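Local structure of eukaryotic peptide chain release factor GTP-binding subunit (Schizosaccharomyces pombe, 1R5B) at residues T287-I298 and S328-V339. The protein is the GTP-binding subunit of a eukaryotic translation release factor, a member of the elongation factor Tu-like GTP-binding family. Numbering follows the deposited sequence.
Sequences TILEGKIEAGSI and SSICGDQVRLRV
I288 lays its CD1 methyl over one face of the R338 guanidinium, 3.7 Å above the plane and offset toward the rim, on the outer surface of an antiparallel beta-barrel of the kind that follows the GTP-binding domain in EF-Tu-like factors. Chi1 of -58° sets CG1 of the isoleucine beside the backbone N, and the turn at chi2 carries CD1 across the strand pair to 3.6 Å from R338 CB. The guanidinium is tied down beyond the two strands, NH1 to Y319 OH. On the same face, E290 sits between R336 and Q334 and reaches both through water. One water donates to E290 OE1 and accepts weakly from R336 NH2, lying in the guanidinium plane at its edge; direct approach stays long, E290 OE1 to R336 NH2 4.4 Å, and R336 NH1 forms a salt bridge with D323 OD1. A second water donates to E290 OE2 and accepts from Q334 NE2; the E290 carboxylate and Q334 amide planes stand 79° apart. The bent Q334 chain also puts NE2 alongside K292 CB at 3.4 Å, while the extended lysine leads away to a cation-pi contact with Y444.

The opposite face is largely apolar: the L289 and V339 side chains cross at about a right angle, CD1 touching both valine methyls. Just past the strand end, I293 brings CG1 to 4.0 Å from V335 CG2. Paired amides of L289 with L337 and G291 with V335 lace strands 287-292 and 334-339 together. Past K292 the register shifts by one, and a second short ladder joins S297-I298 to S329-I330. The type II turn from I330 to D333 fits between the ladders, gripped by I293 through both N and O; D333 OD2 accepts the N-H of I330 from above the carboxylate plane, 3.1 Å from I330 N and nearly straight at 171°.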
ATOM      1  N   THR A 287     -22.837  17.136   8.755  1.00 36.33           N
ATOM      2  CA  THR A 287     -22.409  16.668   7.437  1.00 36.15           C
ATOM      3  C   THR A 287     -21.467  15.469   7.563  1.00 35.98           C
ATOM      4  O   THR A 287     -20.664  15.403   8.487  1.00 35.71           O
ATOM      5  CB  THR A 287     -21.742  17.824   6.657  1.00 36.18           C
ATOM      6  OG1 THR A 287     -22.724  18.816   6.337  1.00 36.36           O
ATOM      7  CG2 THR A 287     -21.234  17.368   5.291  1.00 36.23           C
ATOM      8  N   ILE A 288     -21.582  14.527   6.630  1.00 35.77           N
ATOM      9  CA  ILE A 288     -20.781  13.311   6.638  1.00 35.78           C
ATOM     10  C   ILE A 288     -20.021  13.187   5.322  1.00 35.89           C
ATOM     11  O   ILE A 288     -20.609  13.346   4.253  1.00 35.95           O
ATOM     12  CB  ILE A 288     -21.670  12.057   6.838  1.00 35.82           C
ATOM     13  CG1 ILE A 288     -22.475  12.143   8.138  1.00 35.42           C
ATOM     14  CG2 ILE A 288     -20.812  10.788   6.824  1.00 36.14           C
ATOM     15  CD1 ILE A 288     -21.634  12.280   9.397  1.00 35.04           C
ATOM     16  N   LEU A 289     -18.725  12.891   5.402  1.00 35.71           N
ATOM     17  CA  LEU A 289     -17.899  12.696   4.220  1.00 35.66           C
ATOM     18  C   LEU A 289     -17.286  11.301   4.278  1.00 35.50           C
ATOM     19  O   LEU A 289     -16.502  11.002   5.179  1.00 35.44           O
ATOM     20  CB  LEU A 289     -16.808  13.762   4.150  1.00 35.72           C
ATOM     21  CG  LEU A 289     -17.300  15.206   4.137  1.00 36.07           C
ATOM     22  CD1 LEU A 289     -16.131  16.160   4.129  1.00 36.14           C
ATOM     23  CD2 LEU A 289     -18.203  15.464   2.936  1.00 37.03           C
ATOM     24  N   GLU A 290     -17.665  10.452   3.323  1.00 35.28           N
ATOM     25  CA  GLU A 290     -17.193   9.074   3.259  1.00 35.33           C
ATOM     26  C   GLU A 290     -16.107   8.945   2.211  1.00 34.55           C
ATOM     27  O   GLU A 290     -16.141   9.627   1.196  1.00 34.04           O
ATOM     28  CB  GLU A 290     -18.357   8.101   2.983  1.00 35.70           C
ATOM     29  CG  GLU A 290     -18.329   7.355   1.644  1.00 38.08           C
ATOM     30  CD  GLU A 290     -17.790   5.926   1.748  1.00 41.71           C
ATOM     31  OE1 GLU A 290     -18.630   4.979   1.695  1.00 44.41           O
ATOM     32  OE2 GLU A 290     -16.546   5.740   1.875  1.00 42.48           O
ATOM     33  N   GLY A 291     -15.141   8.068   2.474  1.00 33.93           N
ATOM     34  CA  GLY A 291     -14.059   7.806   1.544  1.00 33.63           C
ATOM     35  C   GLY A 291     -13.028   6.841   2.091  1.00 33.47           C
ATOM     36  O   GLY A 291     -13.119   6.397   3.236  1.00 32.87           O
ATOM     37  N   LYS A 292     -12.048   6.512   1.254  1.00 33.46           N
ATOM     38  CA  LYS A 292     -10.950   5.616   1.628  1.00 33.50           C
ATOM     39  C   LYS A 292      -9.711   6.472   1.818  1.00 32.64           C
ATOM     40  O   LYS A 292      -9.340   7.215   0.929  1.00 32.09           O
ATOM     41  CB  LYS A 292     -10.704   4.576   0.522  1.00 33.66           C
ATOM     42  CG  LYS A 292      -9.714   3.417   0.856  1.00 34.90           C
ATOM     43  CD  LYS A 292      -9.066   2.838  -0.433  1.00 37.70           C
ATOM     44  CE  LYS A 292      -8.324   1.517  -0.188  1.00 40.68           C
ATOM     45  NZ  LYS A 292      -7.372   1.061  -1.293  1.00 41.66           N
ATOM     46  N   ILE A 293      -9.070   6.359   2.971  1.00 32.43           N
ATOM     47  CA  ILE A 293      -7.850   7.111   3.238  1.00 32.25           C
ATOM     48  C   ILE A 293      -6.726   6.566   2.351  1.00 32.15           C
ATOM     49  O   ILE A 293      -6.428   5.387   2.393  1.00 31.91           O
ATOM     50  CB  ILE A 293      -7.476   7.029   4.711  1.00 31.74           C
ATOM     51  CG1 ILE A 293      -8.637   7.534   5.563  1.00 32.52           C
ATOM     52  CG2 ILE A 293      -6.234   7.861   4.969  1.00 31.90           C
ATOM     53  CD1 ILE A 293      -8.439   7.347   7.062  1.00 33.44           C
ATOM     54  N   GLU A 294      -6.154   7.420   1.507  1.00 32.17           N
ATOM     55  CA  GLU A 294      -5.077   7.008   0.597  1.00 32.63           C
ATOM     56  C   GLU A 294      -3.697   7.173   1.202  1.00 32.51           C
ATOM     57  O   GLU A 294      -2.773   6.447   0.844  1.00 33.63           O
ATOM     58  CB  GLU A 294      -5.152   7.781  -0.711  1.00 32.57           C
ATOM     59  CG  GLU A 294      -6.424   7.497  -1.496  1.00 32.89           C
ATOM     60  CD  GLU A 294      -6.582   6.037  -1.891  1.00 32.82           C
ATOM     61  OE1 GLU A 294      -5.573   5.309  -2.081  1.00 30.61           O
ATOM     62  OE2 GLU A 294      -7.747   5.631  -2.028  1.00 34.98           O
ATOM     63  N   ALA A 295      -3.571   8.103   2.132  1.00 31.91           N
ATOM     64  CA  ALA A 295      -2.316   8.334   2.799  1.00 31.73           C
ATOM     65  C   ALA A 295      -2.574   8.927   4.159  1.00 31.52           C
ATOM     66  O   ALA A 295      -3.563   9.619   4.366  1.00 31.44           O
ATOM     67  CB  ALA A 295      -1.464   9.311   1.963  1.00 31.89           C
ATOM     68  N   GLY A 296      -1.652   8.674   5.074  1.00 31.91           N
ATOM     69  CA  GLY A 296      -1.584   9.362   6.350  1.00 32.07           C
ATOM     70  C   GLY A 296      -2.571   8.815   7.346  1.00 32.49           C
ATOM     71  O   GLY A 296      -3.033   7.684   7.224  1.00 33.18           O
ATOM     72  N   SER A 297      -2.886   9.612   8.351  1.00 32.71           N
ATOM     73  CA  SER A 297      -3.812   9.183   9.402  1.00 32.76           C
ATOM     74  C   SER A 297      -4.677  10.345   9.882  1.00 33.04           C
ATOM     75  O   SER A 297      -4.397  11.499   9.595  1.00 33.20           O
ATOM     76  CB  SER A 297      -3.026   8.603  10.566  1.00 32.30           C
ATOM     77  OG  SER A 297      -2.383   9.640  11.269  1.00 31.52           O
ATOM     78  N   ILE A 298      -5.715  10.031  10.641  1.00 33.82           N
ATOM     79  CA  ILE A 298      -6.640  11.046  11.142  1.00 34.19           C
ATOM     80  C   ILE A 298      -7.125  10.659  12.550  1.00 34.34           C
ATOM     81  O   ILE A 298      -7.450   9.502  12.808  1.00 34.14           O
ATOM     82  CB  ILE A 298      -7.809  11.235  10.118  1.00 34.04           C
ATOM     83  CG1 ILE A 298      -8.667  12.443  10.448  1.00 35.28           C
ATOM     84  CG2 ILE A 298      -8.709  10.008  10.065  1.00 34.64           C
ATOM     85  CD1 ILE A 298      -8.083  13.722  10.037  1.00 37.54           C
ATOM     86  N   SER A 328      -9.462   6.760  15.744  1.00 33.56           N
ATOM     87  CA  SER A 328      -8.507   7.079  14.675  1.00 33.02           C
ATOM     88  C   SER A 328      -8.530   6.068  13.528  1.00 32.46           C
ATOM     89  O   SER A 328      -9.047   4.970  13.670  1.00 31.87           O
ATOM     90  CB  SER A 328      -7.076   7.194  15.234  1.00 32.97           C
ATOM     91  OG  SER A 328      -6.495   5.917  15.439  1.00 32.34           O
ATOM     92  N   SER A 329      -7.952   6.462  12.396  1.00 32.09           N
ATOM     93  CA  SER A 329      -7.868   5.605  11.219  1.00 32.12           C
ATOM     94  C   SER A 329      -6.630   5.923  10.411  1.00 31.67           C
ATOM     95  O   SER A 329      -6.068   6.991  10.533  1.00 31.90           O
ATOM     96  CB  SER A 329      -9.099   5.794  10.337  1.00 32.30           C
ATOM     97  OG  SER A 329     -10.218   5.154  10.908  1.00 34.29           O
ATOM     98  N   ILE A 330      -6.223   4.996   9.559  1.00 31.82           N
ATOM     99  CA  ILE A 330      -5.025   5.168   8.739  1.00 31.75           C
ATOM    100  C   ILE A 330      -5.320   4.869   7.281  1.00 32.20           C
ATOM    101  O   ILE A 330      -6.409   4.382   6.942  1.00 32.55           O
ATOM    102  CB  ILE A 330      -3.905   4.244   9.250  1.00 31.83           C
ATOM    103  CG1 ILE A 330      -4.308   2.768   9.148  1.00 31.94           C
ATOM    104  CG2 ILE A 330      -3.556   4.576  10.707  1.00 31.06           C
ATOM    105  CD1 ILE A 330      -3.127   1.843   8.968  1.00 31.99           C
ATOM    106  N   CYS A 331      -4.351   5.166   6.421  1.00 32.04           N
ATOM    107  CA  CYS A 331      -4.405   4.771   5.022  1.00 32.30           C
ATOM    108  C   CYS A 331      -4.897   3.327   4.883  1.00 31.82           C
ATOM    109  O   CYS A 331      -4.452   2.421   5.615  1.00 31.52           O
ATOM    110  CB  CYS A 331      -3.017   4.902   4.387  1.00 32.45           C
ATOM    111  SG  CYS A 331      -1.696   4.154   5.396  1.00 35.42           S
ATOM    112  N   GLY A 332      -5.809   3.127   3.939  1.00 31.68           N
ATOM    113  CA  GLY A 332      -6.349   1.815   3.627  1.00 31.83           C
ATOM    114  C   GLY A 332      -7.675   1.551   4.322  1.00 31.92           C
ATOM    115  O   GLY A 332      -8.323   0.549   4.062  1.00 32.48           O
ATOM    116  N   ASP A 333      -8.079   2.446   5.211  1.00 31.99           N
ATOM    117  CA  ASP A 333      -9.361   2.332   5.883  1.00 32.21           C
ATOM    118  C   ASP A 333     -10.427   3.068   5.090  1.00 32.54           C
ATOM    119  O   ASP A 333     -10.167   4.135   4.526  1.00 32.30           O
ATOM    120  CB  ASP A 333      -9.299   2.934   7.284  1.00 32.10           C
ATOM    121  CG  ASP A 333      -8.416   2.144   8.222  1.00 31.84           C
ATOM    122  OD1 ASP A 333      -7.979   1.028   7.874  1.00 31.69           O
ATOM    123  OD2 ASP A 333      -8.118   2.572   9.348  1.00 32.48           O
ATOM    124  N   GLN A 334     -11.621   2.480   5.054  1.00 32.95           N
ATOM    125  CA  GLN A 334     -12.814   3.144   4.557  1.00 33.31           C
ATOM    126  C   GLN A 334     -13.528   3.733   5.752  1.00 33.28           C
ATOM    127  O   GLN A 334     -13.945   3.017   6.650  1.00 32.88           O
ATOM    128  CB  GLN A 334     -13.731   2.168   3.805  1.00 33.71           C
ATOM    129  CG  GLN A 334     -14.146   2.670   2.393  1.00 35.17           C
ATOM    130  CD  GLN A 334     -13.391   1.968   1.263  1.00 36.67           C
ATOM    131  OE1 GLN A 334     -12.844   0.881   1.456  1.00 39.22           O
ATOM    132  NE2 GLN A 334     -13.386   2.573   0.083  1.00 36.66           N
ATOM    133  N   VAL A 335     -13.659   5.053   5.759  1.00 33.85           N
ATOM    134  CA  VAL A 335     -14.210   5.767   6.899  1.00 34.23           C
ATOM    135  C   VAL A 335     -15.374   6.661   6.519  1.00 34.43           C
ATOM    136  O   VAL A 335     -15.575   6.983   5.354  1.00 34.16           O
ATOM    137  CB  VAL A 335     -13.133   6.626   7.588  1.00 34.30           C
ATOM    138  CG1 VAL A 335     -12.067   5.723   8.207  1.00 34.28           C
ATOM    139  CG2 VAL A 335     -12.508   7.632   6.609  1.00 34.62           C
ATOM    140  N   ARG A 336     -16.134   7.040   7.540  1.00 34.84           N
ATOM    141  CA  ARG A 336     -17.223   8.003   7.431  1.00 34.92           C
ATOM    142  C   ARG A 336     -16.989   9.058   8.508  1.00 34.78           C
ATOM    143  O   ARG A 336     -16.960   8.742   9.702  1.00 34.46           O
ATOM    144  CB  ARG A 336     -18.568   7.317   7.630  1.00 34.87           C
ATOM    145  CG  ARG A 336     -18.914   6.351   6.513  1.00 35.77           C
ATOM    146  CD  ARG A 336     -19.353   4.974   6.992  1.00 37.02           C
ATOM    147  NE  ARG A 336     -19.466   4.016   5.887  1.00 37.52           N
ATOM    148  CZ  ARG A 336     -20.490   3.177   5.694  1.00 38.46           C
ATOM    149  NH1 ARG A 336     -21.521   3.143   6.532  1.00 38.58           N
ATOM    150  NH2 ARG A 336     -20.481   2.350   4.652  1.00 38.48           N
ATOM    151  N   LEU A 337     -16.802  10.298   8.069  1.00 34.57           N
ATOM    152  CA  LEU A 337     -16.351  11.369   8.930  1.00 34.58           C
ATOM    153  C   LEU A 337     -17.425  12.427   9.087  1.00 35.00           C
ATOM    154  O   LEU A 337     -17.814  13.059   8.108  1.00 35.09           O
ATOM    155  CB  LEU A 337     -15.126  12.020   8.306  1.00 34.66           C
ATOM    156  CG  LEU A 337     -13.973  11.110   7.867  1.00 34.65           C
ATOM    157  CD1 LEU A 337     -12.841  11.970   7.372  1.00 34.15           C
ATOM    158  CD2 LEU A 337     -13.497  10.209   9.004  1.00 35.43           C
ATOM    159  N   ARG A 338     -17.922  12.630  10.301  1.00 35.04           N
ATOM    160  CA  ARG A 338     -18.706  13.828  10.556  1.00 35.47           C
ATOM    161  C   ARG A 338     -17.756  15.017  10.606  1.00 35.57           C
ATOM    162  O   ARG A 338     -16.683  14.932  11.199  1.00 35.58           O
ATOM    163  CB  ARG A 338     -19.510  13.742  11.853  1.00 35.51           C
ATOM    164  CG  ARG A 338     -20.390  14.975  12.070  1.00 36.01           C
ATOM    165  CD  ARG A 338     -21.398  14.868  13.198  1.00 35.97           C
ATOM    166  NE  ARG A 338     -22.395  13.830  12.941  1.00 36.46           N
ATOM    167  CZ  ARG A 338     -22.333  12.579  13.386  1.00 36.39           C
ATOM    168  NH1 ARG A 338     -21.313  12.160  14.118  1.00 36.52           N
ATOM    169  NH2 ARG A 338     -23.311  11.734  13.091  1.00 37.54           N
ATOM    170  N   VAL A 339     -18.157  16.116   9.980  1.00 35.82           N
ATOM    171  CA  VAL A 339     -17.337  17.323   9.925  1.00 36.03           C
ATOM    172  C   VAL A 339     -18.128  18.556  10.333  1.00 36.08           C
ATOM    173  O   VAL A 339     -19.344  18.577  10.252  1.00 36.15           O
ATOM    174  CB  VAL A 339     -16.711  17.543   8.522  1.00 36.00           C
ATOM    175  CG1 VAL A 339     -15.826  16.371   8.156  1.00 35.96           C
ATOM    176  CG2 VAL A 339     -17.777  17.759   7.453  1.00 35.84           C
TER
HETATM  177  O   HOH W   1     -15.068   4.748  -0.739  1.00 63.88           O
HETATM  178  O   HOH W   2     -17.868   2.595   2.421  1.00 82.73           O